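Local coordinates for conserved hypothetical protein (Shewanella loihica, PDB 2GPI) that is of unknown function and belongs to the DUF1488 family, with a possible link to transcriptional regulation of the shikimate pathway, at residues A[72-76]-A[77-81]. Residues are numbered along the deposited sequence; the frame is centred on the assembly and turned at random.
With EDO (1,2-ethanediol), chain B.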
loop_
_atom_site.group_PDB
_atom_site.type_symbol
_atom_site.label_atom_id
_atom_site.label_comp_id
_atom_site.label_asym_id
_atom_site.label_seq_id
_atom_site.Cartn_x
_atom_site.Cartn_y
_atom_site.Cartn_z
ATOM N N LYS A 72 -8.950 -5.077 1.030
ATOM C CA LYS A 72 -9.860 -5.324 2.118
ATOM C C LYS A 72 -10.231 -4.007 2.779
ATOM O O LYS A 72 -11.400 -3.729 3.047
ATOM C CB LYS A 72 -9.204 -6.250 3.128
ATOM C CG LYS A 72 -10.102 -6.583 4.234
ATOM C CD LYS A 72 -9.357 -7.401 5.313
ATOM C CE LYS A 72 -8.892 -6.492 6.469
ATOM N N LEU A 73 -9.216 -3.186 3.023
ATOM C CA LEU A 73 -9.474 -1.885 3.670
ATOM C C LEU A 73 -10.427 -1.020 2.829
ATOM O O LEU A 73 -11.341 -0.348 3.345
ATOM C CB LEU A 73 -8.158 -1.165 3.940
ATOM C CG LEU A 73 -7.252 -1.766 5.021
ATOM C CD1 LEU A 73 -5.866 -1.095 4.991
ATOM C CD2 LEU A 73 -7.917 -1.689 6.416
ATOM N N ILE A 74 -10.206 -1.015 1.519
ATOM C CA ILE A 74 -11.110 -0.282 0.606
ATOM C C ILE A 74 -12.547 -0.812 0.680
ATOM O O ILE A 74 -13.527 -0.055 0.825
ATOM C CB ILE A 74 -10.569 -0.302 -0.826
ATOM C CG1 ILE A 74 -9.297 0.524 -0.947
ATOM C CG2 ILE A 74 -11.636 0.202 -1.839
ATOM C CD1 ILE A 74 -8.505 0.231 -2.265
ATOM N N GLU A 75 -12.698 -2.139 0.630
ATOM C CA GLU A 75 -14.021 -2.735 0.751
ATOM C C GLU A 75 -14.713 -2.418 2.057
ATOM O O GLU A 75 -15.933 -2.282 2.086
ATOM C CB GLU A 75 -13.955 -4.247 0.544
ATOM C CG GLU A 75 -13.579 -4.591 -0.878
ATOM C CD GLU A 75 -14.160 -5.907 -1.375
ATOM O OE1 GLU A 75 -15.233 -6.324 -0.870
ATOM O OE2 GLU A 75 -13.564 -6.516 -2.298
ATOM N N GLN A 76 -13.938 -2.294 3.126
ATOM C CA GLN A 76 -14.418 -1.994 4.466
ATOM C C GLN A 76 -14.591 -0.501 4.709
ATOM O O GLN A 76 -14.943 -0.088 5.818
ATOM C CB GLN A 76 -13.429 -2.526 5.521
ATOM C CG GLN A 76 -13.399 -4.036 5.659
ATOM C CD GLN A 76 -12.307 -4.523 6.604
ATOM O OE1 GLN A 76 -11.342 -3.802 6.913
ATOM N NE2 GLN A 76 -12.438 -5.762 7.035
ATOM N N GLU A 77 -14.315 0.333 3.703
ATOM C CA GLU A 77 -14.415 1.807 3.836
ATOM C C GLU A 77 -13.474 2.389 4.890
ATOM O O GLU A 77 -13.747 3.411 5.518
ATOM C CB GLU A 77 -15.855 2.257 4.065
ATOM C CG GLU A 77 -16.835 1.718 3.046
ATOM C CD GLU A 77 -18.210 2.356 3.123
ATOM O OE1 GLU A 77 -18.351 3.473 3.676
ATOM O OE2 GLU A 77 -19.160 1.723 2.613
ATOM N N ALA A 78 -12.302 1.786 5.036
ATOM C CA ALA A 78 -11.323 2.199 6.033
ATOM C C ALA A 78 -10.415 3.281 5.462
ATOM O O ALA A 78 -9.190 3.154 5.410
ATOM C CB ALA A 78 -10.516 0.978 6.553
ATOM N N PHE A 79 -11.039 4.335 4.962
ATOM C CA PHE A 79 -10.330 5.500 4.423
ATOM C C PHE A 79 -10.016 6.444 5.558
ATOM O O PHE A 79 -10.804 6.564 6.515
ATOM C CB PHE A 79 -11.220 6.227 3.440
ATOM C CG PHE A 79 -11.442 5.486 2.173
ATOM C CD1 PHE A 79 -12.398 4.483 2.064
ATOM C CD2 PHE A 79 -10.621 5.730 1.107
ATOM C CE1 PHE A 79 -12.567 3.814 0.855
ATOM C CE2 PHE A 79 -10.792 5.130 -0.054
ATOM C CZ PHE A 79 -11.752 4.154 -0.205
ATOM N N ASP A 80 -8.884 7.119 5.442
ATOM C CA ASP A 80 -8.433 8.069 6.436
ATOM C C ASP A 80 -8.985 9.449 6.212
ATOM O O ASP A 80 -9.796 9.656 5.302
ATOM C CB ASP A 80 -6.916 8.023 6.616
ATOM C CG ASP A 80 -6.132 8.675 5.503
ATOM O OD1 ASP A 80 -6.702 9.368 4.641
ATOM O OD2 ASP A 80 -4.879 8.515 5.522
ATOM N N VAL A 81 -8.653 10.400 7.093
ATOM C CA VAL A 81 -9.217 11.750 6.970
ATOM C C VAL A 81 -8.748 12.566 5.747
ATOM O O VAL A 81 -9.199 13.685 5.546
ATOM C CB VAL A 81 -8.999 12.601 8.242
ATOM C CG1 VAL A 81 -9.798 12.002 9.407
ATOM C CG2 VAL A 81 -7.508 12.754 8.531
HETATM C C1 EDO B . -17.407 -3.145 -1.079
HETATM O O1 EDO B . -17.972 -4.192 -0.279
HETATM C C2 EDO B . -18.159 -1.829 -0.890
HETATM O O2 EDO B . -17.547 -1.012 0.115
#
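A78 turns its methyl back onto L73, just where helix 63-75 ends and the chain turns off its course. From the backbone of L73 the side chain runs outward in short steps: CB lies 4.1 Å from A78 CB; CG stands beside the backbone N, anti to the carbonyl carbon (chi1 -69°), and from there CD2 reaches along the methyl to 3.7 Å of the same CB. Beside this apolar pair the backbone closes the helix with two bonds. A78 N gives its hydrogen to L73 O at 2.9 Å, nearly straight at 170° and tilted moderately from the carbonyl plane. One residue earlier, E77 N bonds to I74 O at 3.0 Å, but the donor sits well above the plane of that carbonyl rather than on a lone pair. Two bonds back into the last turn, with E77 at positive phi (61°), make this a Schellman motif, the classic way of closing a helix C-terminus. A78 then centres an inverse gamma turn, its closing bond from F79 N to E77 O being weak. Beyond that turn the F79 ring lies alongside the last turn of the helix, where CE1 comes obliquely to 4.0 Å from I74 O and CZ lies 4.3 Å from I74 CG2, a loose apolar touch. The carbonyl of E75 takes a hydrogen bond of 2.8 Å from O2 of a 1,2-ethanediol, probably a leftover of the crystallisation liquor. The cap ends helix 63-75 at the protein surface, and the loop beyond, pinned by D80, leads to strand 85-87; L73 rests on I85 and V87 of that strand, while I74 and F79 share I85 and also touch I32 of strand 30-37, its parallel neighbour in the mixed sheet.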